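Glucokinase (Thermus thermophilus, PDB 3VOV) catalyses the phosphorylation of glucose and probably other hexoses at the expense of ATP, as a zinc-binding sugar kinase of the ROK family. Local coordinates at residues Gly16-Gly20 with Lys21-Ser25; Thr292-Leu295 with Glu296-Gly300; Gly183-Leu186 with Glu187-Ala190; Arg196-Asp199 with Thr200-Phe204; Gly36-Val39 with Ala40-Leu43. All coordinates share one frame; numbering follows the deposited sequence.

Contact 1 (Gly16-Gly20 with Lys21-Ser25)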
loop_
_atom_site.group_PDB
_atom_site.type_symbol
_atom_site.label_atom_id
_atom_site.label_comp_id
_atom_site.label_asym_id
_atom_site.label_seq_id
_atom_site.Cartn_x
_atom_site.Cartn_y
_atom_site.Cartn_z
ATOM N N GLY B 16 22.817 -10.936 38.075
ATOM C CA GLY B 16 23.878 -10.125 38.662
ATOM C C GLY B 16 23.319 -9.170 39.655
ATOM O O GLY B 16 22.179 -8.724 39.492
ATOM N N VAL B 17 24.104 -8.895 40.706
ATOM C CA VAL B 17 23.835 -7.796 41.638
ATOM C C VAL B 17 24.137 -6.505 40.897
ATOM O O VAL B 17 25.018 -6.488 40.033
ATOM C CB VAL B 17 24.676 -7.914 42.958
ATOM C CG1 VAL B 17 24.453 -6.724 43.873
ATOM C CG2 VAL B 17 24.321 -9.223 43.718
ATOM N N PHE B 18 23.361 -5.468 41.163
ATOM C CA PHE B 18 23.422 -4.254 40.392
ATOM C C PHE B 18 23.323 -3.141 41.395
ATOM O O PHE B 18 22.507 -3.228 42.300
ATOM C CB PHE B 18 22.209 -4.185 39.456
ATOM C CG PHE B 18 22.100 -2.918 38.662
ATOM C CD1 PHE B 18 22.995 -2.654 37.624
ATOM C CD2 PHE B 18 21.084 -1.994 38.934
ATOM C CE1 PHE B 18 22.885 -1.492 36.885
ATOM C CE2 PHE B 18 20.934 -0.871 38.195
ATOM C CZ PHE B 18 21.862 -0.584 37.147
ATOM N N ASP B 19 24.089 -2.067 41.206
ATOM C CA ASP B 19 24.102 -0.999 42.216
ATOM C C ASP B 19 23.427 0.298 41.791
ATOM O O ASP B 19 23.502 1.323 42.517
ATOM C CB ASP B 19 25.528 -0.726 42.668
ATOM C CG ASP B 19 26.380 -0.094 41.572
ATOM O OD1 ASP B 19 25.843 0.322 40.507
ATOM O OD2 ASP B 19 27.603 -0.010 41.786
ATOM N N GLY B 20 22.730 0.253 40.651
ATOM C CA GLY B 20 22.047 1.425 40.118
ATOM C C GLY B 20 22.774 1.922 38.885
ATOM O O GLY B 20 22.158 2.591 38.032
ATOM N N LYS B 21 24.053 1.538 38.746
ATOM C CA LYS B 21 24.874 1.939 37.578
ATOM C C LYS B 21 25.642 0.775 36.991
ATOM O O LYS B 21 25.799 0.716 35.795
ATOM C CB LYS B 21 25.889 3.059 37.942
ATOM C CG LYS B 21 25.274 4.482 38.123
ATOM C CD LYS B 21 24.303 4.859 36.947
ATOM C CE LYS B 21 24.148 6.381 36.690
ATOM N NZ LYS B 21 23.035 6.593 35.663
ATOM N N ARG B 22 26.138 -0.128 37.833
ATOM C CA ARG B 22 27.020 -1.213 37.398
ATOM C C ARG B 22 26.629 -2.527 37.973
ATOM O O ARG B 22 26.105 -2.595 39.088
ATOM C CB ARG B 22 28.501 -0.969 37.820
ATOM C CG ARG B 22 29.131 0.248 37.179
ATOM C CD ARG B 22 30.617 0.325 37.510
ATOM N NE ARG B 22 31.250 1.365 36.727
ATOM C CZ ARG B 22 31.270 2.646 37.059
ATOM N NH1 ARG B 22 30.710 3.047 38.197
ATOM N NH2 ARG B 22 31.912 3.511 36.274
ATOM N N LEU B 23 26.899 -3.588 37.206
ATOM C CA LEU B 23 26.819 -4.930 37.761
ATOM C C LEU B 23 27.946 -5.125 38.786
ATOM O O LEU B 23 29.076 -4.717 38.520
ATOM C CB LEU B 23 26.983 -5.943 36.642
ATOM C CG LEU B 23 25.792 -6.032 35.641
ATOM C CD1 LEU B 23 26.109 -6.973 34.438
ATOM C CD2 LEU B 23 24.531 -6.450 36.401
ATOM N N LEU B 24 27.652 -5.749 39.932
ATOM C CA LEU B 24 28.721 -6.135 40.870
ATOM C C LEU B 24 29.111 -7.583 40.730
ATOM O O LEU B 24 30.107 -8.004 41.328
ATOM C CB LEU B 24 28.379 -5.803 42.336
ATOM C CG LEU B 24 27.920 -4.355 42.565
ATOM C CD1 LEU B 24 27.468 -4.098 44.005
ATOM C CD2 LEU B 24 28.963 -3.341 42.140
ATOM N N SER B 25 28.327 -8.343 39.954
ATOM C CA SER B 25 28.587 -9.732 39.639
ATOM C C SER B 25 27.872 -10.103 38.357
ATOM O O SER B 25 26.979 -9.383 37.904
ATOM C CB SER B 25 28.154 -10.684 40.783
ATOM O OG SER B 25 26.770 -10.543 41.127
HETATM O O HOH W 1 28.825 1.915 40.308
#

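Contact 2 (Thr292-Leu295 with Glu296-Gly300)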
loop_
_atom_site.group_PDB
_atom_site.type_symbol
_atom_site.label_atom_id
_atom_site.label_comp_id
_atom_site.label_asym_id
_atom_site.label_seq_id
_atom_site.Cartn_x
_atom_site.Cartn_y
_atom_site.Cartn_z
ATOM N N THR B 292 14.838 -2.252 36.381
ATOM C CA THR B 292 13.414 -2.380 36.741
ATOM C C THR B 292 13.236 -2.435 38.245
ATOM O O THR B 292 12.488 -1.637 38.820
ATOM C CB THR B 292 12.753 -3.606 35.994
ATOM O OG1 THR B 292 12.861 -3.370 34.597
ATOM C CG2 THR B 292 11.275 -3.798 36.348
ATOM N N ALA B 293 13.918 -3.376 38.892
ATOM C CA ALA B 293 13.798 -3.524 40.360
ATOM C C ALA B 293 14.368 -2.282 41.084
ATOM O O ALA B 293 13.834 -1.812 42.096
ATOM C CB ALA B 293 14.542 -4.812 40.822
ATOM N N TYR B 294 15.477 -1.767 40.585
ATOM C CA TYR B 294 16.166 -0.633 41.239
ATOM C C TYR B 294 15.253 0.613 41.287
ATOM O O TYR B 294 15.046 1.270 42.356
ATOM C CB TYR B 294 17.486 -0.341 40.482
ATOM C CG TYR B 294 18.259 0.803 41.103
ATOM C CD1 TYR B 294 18.037 2.125 40.721
ATOM C CD2 TYR B 294 19.168 0.550 42.124
ATOM C CE1 TYR B 294 18.775 3.197 41.338
ATOM C CE2 TYR B 294 19.873 1.573 42.736
ATOM C CZ TYR B 294 19.689 2.879 42.344
ATOM O OH TYR B 294 20.418 3.832 43.011
ATOM N N LEU B 295 14.697 0.954 40.129
ATOM C CA LEU B 295 13.809 2.098 40.033
ATOM C C LEU B 295 12.485 1.844 40.773
ATOM O O LEU B 295 11.924 2.751 41.321
ATOM C CB LEU B 295 13.567 2.493 38.562
ATOM C CG LEU B 295 14.874 2.901 37.854
ATOM C CD1 LEU B 295 14.688 2.990 36.338
ATOM C CD2 LEU B 295 15.518 4.240 38.396
ATOM N N GLU B 296 11.977 0.620 40.791
ATOM C CA GLU B 296 10.786 0.381 41.596
ATOM C C GLU B 296 11.062 0.635 43.064
ATOM O O GLU B 296 10.268 1.271 43.733
ATOM C CB GLU B 296 10.273 -1.049 41.436
ATOM C CG GLU B 296 9.486 -1.234 40.186
ATOM C CD GLU B 296 8.011 -0.848 40.386
ATOM O OE1 GLU B 296 7.253 -1.025 39.418
ATOM O OE2 GLU B 296 7.622 -0.406 41.503
ATOM N N VAL B 297 12.182 0.121 43.564
ATOM C CA VAL B 297 12.511 0.270 44.983
ATOM C C VAL B 297 12.786 1.733 45.328
ATOM O O VAL B 297 12.289 2.249 46.342
ATOM C CB VAL B 297 13.702 -0.593 45.384
ATOM C CG1 VAL B 297 14.178 -0.199 46.790
ATOM C CG2 VAL B 297 13.328 -2.077 45.309
ATOM N N LYS B 298 13.590 2.386 44.485
ATOM C CA LYS B 298 13.781 3.835 44.512
ATOM C C LYS B 298 12.461 4.654 44.485
ATOM O O LYS B 298 12.296 5.570 45.296
ATOM C CB LYS B 298 14.687 4.247 43.345
ATOM C CG LYS B 298 15.439 5.518 43.586
ATOM C CD LYS B 298 15.851 6.207 42.290
ATOM C CE LYS B 298 16.599 7.503 42.641
ATOM N NZ LYS B 298 16.783 8.458 41.503
ATOM N N ASP B 299 11.540 4.319 43.564
ATOM C CA ASP B 299 10.206 4.958 43.446
ATOM C C ASP B 299 9.232 4.593 44.564
ATOM O O ASP B 299 8.289 5.350 44.832
ATOM C CB ASP B 299 9.496 4.576 42.128
ATOM C CG ASP B 299 10.102 5.249 40.888
ATOM O OD1 ASP B 299 11.032 6.082 41.017
ATOM O OD2 ASP B 299 9.641 4.910 39.766
ATOM N N GLY B 300 9.416 3.420 45.175
ATOM C CA GLY B 300 8.475 2.890 46.175
ATOM C C GLY B 300 8.359 3.731 47.436
ATOM O O GLY B 300 9.237 3.689 48.309
#

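Contact 3 (Gly183-Leu186 with Glu187-Ala190)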
loop_
_atom_site.group_PDB
_atom_site.type_symbol
_atom_site.label_atom_id
_atom_site.label_comp_id
_atom_site.label_asym_id
_atom_site.label_seq_id
_atom_site.Cartn_x
_atom_site.Cartn_y
_atom_site.Cartn_z
ATOM N N GLY B 183 14.092 -10.393 11.316
ATOM C CA GLY B 183 14.883 -11.553 10.921
ATOM C C GLY B 183 14.119 -12.634 10.237
ATOM O O GLY B 183 14.463 -12.998 9.134
ATOM N N ARG B 184 13.059 -13.132 10.854
ATOM C CA ARG B 184 12.304 -14.207 10.260
ATOM C C ARG B 184 11.527 -13.768 9.040
ATOM O O ARG B 184 11.215 -14.573 8.193
ATOM C CB ARG B 184 11.346 -14.849 11.261
ATOM C CG ARG B 184 12.058 -15.688 12.329
ATOM C CD ARG B 184 11.065 -16.279 13.309
ATOM N NE ARG B 184 10.082 -17.046 12.583
ATOM C CZ ARG B 184 8.784 -16.782 12.561
ATOM N NH1 ARG B 184 7.974 -17.563 11.856
ATOM N NH2 ARG B 184 8.301 -15.774 13.250
ATOM N N ALA B 185 11.171 -12.492 8.972
ATOM C CA ALA B 185 10.505 -11.967 7.768
ATOM C C ALA B 185 11.480 -11.948 6.572
ATOM O O ALA B 185 11.136 -12.334 5.458
ATOM C CB ALA B 185 9.987 -10.596 8.059
ATOM N N LEU B 186 12.707 -11.498 6.809
ATOM C CA LEU B 186 13.724 -11.518 5.760
ATOM C C LEU B 186 13.980 -12.933 5.249
ATOM O O LEU B 186 14.053 -13.174 4.035
ATOM C CB LEU B 186 15.026 -10.968 6.313
ATOM C CG LEU B 186 15.100 -9.497 6.740
ATOM C CD1 LEU B 186 16.449 -9.244 7.447
ATOM C CD2 LEU B 186 14.971 -8.569 5.512
ATOM N N GLU B 187 14.123 -13.873 6.179
ATOM C CA GLU B 187 14.318 -15.272 5.811
ATOM C C GLU B 187 13.103 -15.847 5.079
ATOM O O GLU B 187 13.275 -16.656 4.145
ATOM C CB GLU B 187 14.610 -16.110 7.050
ATOM C CG GLU B 187 15.888 -15.657 7.731
ATOM C CD GLU B 187 16.257 -16.489 8.957
ATOM O OE1 GLU B 187 15.379 -17.169 9.535
ATOM O OE2 GLU B 187 17.420 -16.409 9.354
ATOM N N ARG B 188 11.891 -15.449 5.507
ATOM C CA ARG B 188 10.673 -15.864 4.823
ATOM C C ARG B 188 10.704 -15.398 3.352
ATOM O O ARG B 188 10.471 -16.177 2.376
ATOM C CB ARG B 188 9.441 -15.290 5.548
ATOM C CG ARG B 188 8.131 -15.470 4.765
ATOM C CD ARG B 188 7.018 -14.394 5.075
ATOM N NE ARG B 188 7.476 -13.033 4.730
ATOM C CZ ARG B 188 7.191 -11.906 5.420
ATOM N NH1 ARG B 188 6.465 -11.922 6.553
ATOM N NH2 ARG B 188 7.667 -10.742 4.988
ATOM N N ASP B 189 10.996 -14.121 3.160
ATOM C CA ASP B 189 10.897 -13.583 1.796
ATOM C C ASP B 189 12.109 -14.040 0.949
ATOM O O ASP B 189 11.988 -14.204 -0.287
ATOM C CB ASP B 189 10.846 -12.056 1.812
ATOM C CG ASP B 189 9.537 -11.522 2.375
ATOM O OD1 ASP B 189 8.498 -12.217 2.238
ATOM O OD2 ASP B 189 9.534 -10.421 2.967
ATOM N N ALA B 190 13.271 -14.213 1.596
ATOM C CA ALA B 190 14.452 -14.647 0.825
ATOM C C ALA B 190 14.299 -16.106 0.382
ATOM O O ALA B 190 14.641 -16.454 -0.754
ATOM C CB ALA B 190 15.693 -14.434 1.576
#

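Contact 4 (Arg196-Asp199 with Thr200-Phe204)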
loop_
_atom_site.group_PDB
_atom_site.type_symbol
_atom_site.label_atom_id
_atom_site.label_comp_id
_atom_site.label_asym_id
_atom_site.label_seq_id
_atom_site.Cartn_x
_atom_site.Cartn_y
_atom_site.Cartn_z
ATOM N N ARG B 196 14.846 -21.601 -2.293
ATOM C CA ARG B 196 15.658 -22.505 -1.479
ATOM C C ARG B 196 15.790 -21.866 -0.084
ATOM O O ARG B 196 15.542 -20.660 0.054
ATOM C CB ARG B 196 17.051 -22.681 -2.086
ATOM C CG ARG B 196 17.860 -21.399 -2.089
ATOM C CD ARG B 196 19.251 -21.605 -2.637
ATOM N NE ARG B 196 19.824 -20.357 -3.143
ATOM C CZ ARG B 196 20.750 -19.650 -2.512
ATOM N NH1 ARG B 196 21.216 -20.062 -1.344
ATOM N NH2 ARG B 196 21.225 -18.538 -3.054
ATOM N N PRO B 197 16.135 -22.664 0.953
ATOM C CA PRO B 197 16.280 -22.044 2.277
ATOM C C PRO B 197 17.391 -20.994 2.331
ATOM O O PRO B 197 18.530 -21.262 1.970
ATOM C CB PRO B 197 16.549 -23.225 3.194
ATOM C CG PRO B 197 15.883 -24.436 2.433
ATOM C CD PRO B 197 16.286 -24.138 1.011
ATOM N N VAL B 198 17.027 -19.773 2.711
ATOM C CA VAL B 198 18.013 -18.709 2.844
ATOM C C VAL B 198 17.850 -18.099 4.195
ATOM O O VAL B 198 16.773 -17.533 4.506
ATOM C CB VAL B 198 17.820 -17.619 1.793
ATOM C CG1 VAL B 198 18.862 -16.455 1.983
ATOM C CG2 VAL B 198 17.891 -18.228 0.364
ATOM N N ASP B 199 18.895 -18.175 5.012
ATOM C CA ASP B 199 18.838 -17.539 6.313
ATOM C C ASP B 199 19.463 -16.166 6.209
ATOM O O ASP B 199 19.966 -15.808 5.138
ATOM C CB ASP B 199 19.452 -18.420 7.432
ATOM C CG ASP B 199 20.918 -18.730 7.212
ATOM O OD1 ASP B 199 21.569 -18.075 6.366
ATOM O OD2 ASP B 199 21.412 -19.647 7.900
ATOM N N THR B 200 19.393 -15.383 7.284
ATOM C CA THR B 200 19.890 -14.004 7.247
ATOM C C THR B 200 21.396 -13.932 6.948
ATOM O O THR B 200 21.840 -12.996 6.268
ATOM C CB THR B 200 19.646 -13.252 8.558
ATOM O OG1 THR B 200 20.283 -13.966 9.614
ATOM C CG2 THR B 200 18.139 -13.127 8.857
ATOM N N ARG B 201 22.188 -14.884 7.475
ATOM C CA ARG B 201 23.605 -14.975 7.052
ATOM C C ARG B 201 23.793 -15.098 5.540
ATOM O O ARG B 201 24.549 -14.340 4.983
ATOM C CB ARG B 201 24.381 -16.084 7.767
ATOM C CG ARG B 201 24.932 -15.618 9.091
ATOM C CD ARG B 201 24.563 -16.537 10.249
ATOM N NE ARG B 201 25.336 -17.778 10.253
ATOM C CZ ARG B 201 24.826 -19.016 10.288
ATOM N NH1 ARG B 201 23.507 -19.245 10.314
ATOM N NH2 ARG B 201 25.662 -20.038 10.296
ATOM N N GLU B 202 23.115 -16.059 4.905
ATOM C CA GLU B 202 23.205 -16.272 3.457
ATOM C C GLU B 202 22.626 -15.028 2.738
ATOM O O GLU B 202 23.238 -14.509 1.788
ATOM C CB GLU B 202 22.514 -17.606 3.088
ATOM C CG GLU B 202 22.154 -17.918 1.602
ATOM C CD GLU B 202 23.329 -18.262 0.707
ATOM O OE1 GLU B 202 24.510 -18.258 1.151
ATOM O OE2 GLU B 202 23.077 -18.539 -0.485
ATOM N N LEU B 203 21.496 -14.508 3.219
ATOM C CA LEU B 203 20.912 -13.284 2.642
ATOM C C LEU B 203 21.907 -12.116 2.646
ATOM O O LEU B 203 22.078 -11.441 1.626
ATOM C CB LEU B 203 19.586 -12.881 3.337
ATOM C CG LEU B 203 18.930 -11.572 2.841
ATOM C CD1 LEU B 203 18.524 -11.655 1.349
ATOM C CD2 LEU B 203 17.728 -11.158 3.750
ATOM N N PHE B 204 22.588 -11.882 3.768
ATOM C CA PHE B 204 23.520 -10.755 3.834
ATOM C C PHE B 204 24.809 -10.980 2.971
ATOM O O PHE B 204 25.396 -10.030 2.459
ATOM C CB PHE B 204 23.890 -10.405 5.284
ATOM C CG PHE B 204 22.744 -9.850 6.123
ATOM C CD1 PHE B 204 22.817 -9.894 7.515
ATOM C CD2 PHE B 204 21.613 -9.244 5.532
ATOM C CE1 PHE B 204 21.766 -9.387 8.317
ATOM C CE2 PHE B 204 20.569 -8.740 6.322
ATOM C CZ PHE B 204 20.653 -8.801 7.723
#

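Contact 5 (Gly36-Val39 with Ala40-Leu43)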
loop_
_atom_site.group_PDB
_atom_site.type_symbol
_atom_site.label_atom_id
_atom_site.label_comp_id
_atom_site.label_asym_id
_atom_site.label_seq_id
_atom_site.Cartn_x
_atom_site.Cartn_y
_atom_site.Cartn_z
ATOM N N GLY B 36 8.707 -25.451 34.517
ATOM C CA GLY B 36 8.650 -24.226 35.282
ATOM C C GLY B 36 9.248 -24.303 36.661
ATOM O O GLY B 36 9.958 -23.398 37.079
ATOM N N GLU B 37 8.995 -25.396 37.367
ATOM C CA GLU B 37 9.474 -25.516 38.730
ATOM C C GLU B 37 10.989 -25.528 38.776
ATOM O O GLU B 37 11.585 -24.882 39.642
ATOM C CB GLU B 37 8.850 -26.730 39.445
ATOM C CG GLU B 37 9.541 -27.107 40.758
ATOM C CD GLU B 37 8.776 -28.173 41.568
ATOM O OE1 GLU B 37 7.514 -28.176 41.507
ATOM O OE2 GLU B 37 9.437 -29.001 42.257
ATOM N N ARG B 38 11.618 -26.242 37.839
ATOM C CA ARG B 38 13.059 -26.275 37.802
ATOM C C ARG B 38 13.673 -24.946 37.318
ATOM O O ARG B 38 14.716 -24.519 37.813
ATOM C CB ARG B 38 13.569 -27.430 36.955
ATOM C CG ARG B 38 14.970 -27.813 37.379
ATOM C CD ARG B 38 14.932 -28.792 38.547
ATOM N NE ARG B 38 14.332 -30.053 38.141
ATOM C CZ ARG B 38 14.979 -31.012 37.484
ATOM N NH1 ARG B 38 16.268 -30.867 37.173
ATOM N NH2 ARG B 38 14.329 -32.118 37.142
ATOM N N VAL B 39 13.004 -24.293 36.366
ATOM C CA VAL B 39 13.398 -22.970 35.914
ATOM C C VAL B 39 13.377 -21.999 37.090
ATOM O O VAL B 39 14.304 -21.216 37.310
ATOM C CB VAL B 39 12.479 -22.456 34.786
ATOM C CG1 VAL B 39 12.793 -20.967 34.451
ATOM C CG2 VAL B 39 12.677 -23.329 33.544
ATOM N N ALA B 40 12.321 -22.059 37.864
ATOM C CA ALA B 40 12.217 -21.201 39.029
ATOM C C ALA B 40 13.363 -21.474 40.019
ATOM O O ALA B 40 13.963 -20.515 40.550
ATOM C CB ALA B 40 10.849 -21.390 39.680
ATOM N N GLU B 41 13.694 -22.756 40.262
ATOM C CA GLU B 41 14.869 -23.075 41.114
ATOM C C GLU B 41 16.178 -22.562 40.508
ATOM O O GLU B 41 17.022 -22.021 41.223
ATOM C CB GLU B 41 15.025 -24.571 41.393
ATOM C CG GLU B 41 13.862 -25.184 42.158
ATOM C CD GLU B 41 13.791 -26.714 42.064
ATOM O OE1 GLU B 41 12.751 -27.264 42.493
ATOM O OE2 GLU B 41 14.752 -27.358 41.560
ATOM N N ALA B 42 16.352 -22.732 39.204
ATOM C CA ALA B 42 17.560 -22.220 38.571
ATOM C C ALA B 42 17.688 -20.705 38.734
ATOM O O ALA B 42 18.779 -20.207 38.962
ATOM C CB ALA B 42 17.596 -22.586 37.093
ATOM N N LEU B 43 16.575 -19.989 38.588
ATOM C CA LEU B 43 16.548 -18.528 38.784
ATOM C C LEU B 43 16.953 -18.133 40.205
ATOM O O LEU B 43 17.806 -17.242 40.396
ATOM C CB LEU B 43 15.156 -17.965 38.423
ATOM C CG LEU B 43 14.808 -17.916 36.894
ATOM C CD1 LEU B 43 13.296 -17.602 36.659
ATOM C CD2 LEU B 43 15.699 -16.924 36.129
#

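Contact 1 (Gly16-Gly20 with Lys21-Ser25)
The end of strand 12-18 folds back in a tight antiparallel hairpin turn, and F18 and L23 face each other as its non-hydrogen-bonded pair. The flanking backbone bonds are L24 N to V17 O (2.7 Å) and D19 N to R22 O (3.0 Å). An Asx turn closes the bend. With its CG wedged between the backbone N and the carbonyl carbon (chi1 68°), D19 swings OD1 forward across the bend, where it accepts from K21 N at 2.8 Å, nearly along the C-O axis, and from R22 N at 2.7 Å, on its syn side and out of the carboxylate plane. Two amides grip one oxygen, and the short aspartate is just long enough to reach them. OD2 takes a water's proton, and that water accepts from R22 NH1. With an alanine in place of D19, the K21 and R22 amides would probably lose their shared acceptor and the bend would be free to shift. G20, at a positive phi that suits glycine, lays its N over one face of the F18 ring, toward the rim. The V17 and L24 side chains cross at a slant, CG1 4.0 Å from CD1, beside A54 of helix 36-54; on the opposite face F18 and L23 pack on helix 284-299. S25 OG, which is also bonded to A50 O, accepts from V17 N at 3.2 Å in an almost straight bond.

Contact 2 (Thr292-Leu295 with Glu296-Gly300)
K298 lies one turn after Y294 and L295, near the C-terminal end of helix 284-299, and its side chain passes near both. Its CB rests 3.2 Å from Y294 O, the carbonyl that also receives K298 N in a regular i to i+4 helix bond of 2.8 Å. A CG anti to the backbone N (chi1 -154°) and an extended chain beyond it bring CD to 4.3 Å from Y294 CE1, meeting the ring obliquely, and to 4.4 Å from L295 CD2. From there the chain carries NZ away from the helix. A lysine suits this place because one methylene, CD, passes loosely by the ring and the leucine while the charge stays in an exposed position. On the other flank E296 bends at chi2, and its CG sits 3.3 Å from T292 O before the carboxylate turns off. V297 CG2 lies against A293 O, and its side chain also touches M1 and A60. L295 packs on L113 and H117, joining helix 284-299 to helix 107-118. D299 is the last residue of the helix: a salt bridge from OD2 to R145 would be expected to offset its negative charge near the helix end, and its CG lies 3.1 Å from L295 O, with both carboxylate oxygens at 3.5 Å from that same carbonyl oxygen.

Contact 3 (Gly183-Leu186 with Glu187-Ala190)
R188 folds back over A185 through two torsions: CG stands anti to the backbone N (chi1 170°), and the chain then bends at chi3 (61°), bringing one face of the guanidinium over the alanine within helix 183-194. The CA of A185 lies 4.0 Å above the guanidinium plane, over its centre, while CB comes 3.9 Å from R188 NH2. Alanine suits this position because a single methyl lets the flat cation lie close to the backbone. The edge of the guanidinium serves the next residue. NE donates to D189 OD1 and NH2 to D189 OD2, each at 2.8 Å, a side-on salt bridge with both acceptors close to the guanidinium plane. The carboxylate is turned against it, however, and OD1 is met from above its own plane. D189 N meanwhile bonds to A185 O, the carbonyl oxygen of that same alanine, which also lies over the guanidinium face. R188 NH1 reaches A179 O, and Y192 of the second subunit adds a cation-pi contact; R184 NH1 bonds to the carbonyl oxygen of that same tyrosine. On the far flank E187 extends past G183, its CG 3.3 Å from G183 O, and hands OE2 to T200 N at the start of the next helix. Buried at a subunit boundary, the R188 cation is held flat and fixed in rotation by paired bonds. Because R188 of the second subunit packs against it, the charge that D189 supplies is probably all the more important there, favouring the ionised form of both partners.

Contact 4 (Arg196-Asp199 with Thr200-Phe204)
D199 is the N-cap of helix 200-208, and its carboxylate and carbonyl take up two amides of the first turn. OD1 accepts from E202 N at 2.9 Å, nearly along its C-O axis and almost straight, while the backbone O accepts from L203 N at 2.8 Å. What places OD1 there is chi1 (61°), which sets CG between the backbone N and the carbonyl carbon and turns the carboxylate forward over the first turn. Aspartate fits an N-cap well, being short enough to reach the amide of the third helical residue and carrying a charge that should be favourable at the positive end of the helix dipole. Its second oxygen, OD2, forms a salt bridge with R201 NH1 at 3.2 Å, the two flat groups 44° apart. In the next shell E202 turns back toward the preceding loop: its chain bends at chi2 and crosses R196 at about a right angle. R196 NH1 gives OE2 a short, fairly straight bond of 2.6 Å, on the anti side but out of the carboxylate plane, and NH2 adds a weak one. E202 OE1 has R205 as a second partner. V198 is buried beside A190 of helix 183-194. Its CG2 lies over one face of the R196 guanidinium, toward the rim, and its backbone N is held by T191 OG1 of that helix. L203, whose side chain turns to helices 183-194 and 212-236, packs beside it, and V198 CG1 lies 3.9 Å from L203 CB and 3.6 Å from E202 CG.

Contact 5 (Gly36-Val39 with Ala40-Leu43)
G36 to V39 pass straight into A40 to L43 as the first two turns of helix 36-54, each early carbonyl accepting from the amide four residues on. The bonds are regular, from A40 N to G36 O at 2.8 Å through L43 N to V39 O at 2.9 Å. On the outer flank E41 keeps CG anti to its carbonyl carbon (chi1 -62°) and extends, passing 3.4 Å from E37 O with that CG. Its OE1 comes 3.7 Å from both E37 CG and E37 OE2, an approach of like charges that is probably unfavourable. OE2 faces R38, which has two conformers, so a 3.3 Å approach to R38 CD is doubtful and their charged ends stay beyond a salt bridge. An alanine here lacks the carboxylate, and E37 CG and E37 O would probably lose their neighbours. On the inner flank V39 and L43 lie side by side, CG1 4.1 Å from CD1. A40, small enough for close helix packing, meets I90 and I93 of helix 90-98, and L43 reaches I13 of strand 12-18. This is the pattern of an amphipathic helix packed against strand 12-18 and helix 90-98, charged outside and aliphatic within.

Contact 3 is the most buried of the five and lies at a subunit boundary, where an arginine-aspartate pair lies over an alanine; the others each combine a buried flank with an exposed one. Contacts 1 and 2 touch, G20 CA resting 3.4 Å from Y294 CE2, so the hairpin turn and the C-terminal helix pack together. Contacts 3 and 4, on successive helices, meet through E187 and T200 and lie on the opposite side of the chain's centre from contacts 1 and 2. Contacts 1 and 4 both use an aspartate to bind backbone amides, at a turn and at a helix start; contacts 2, 3 and 5 share regular helix bonds and differ in their flanks.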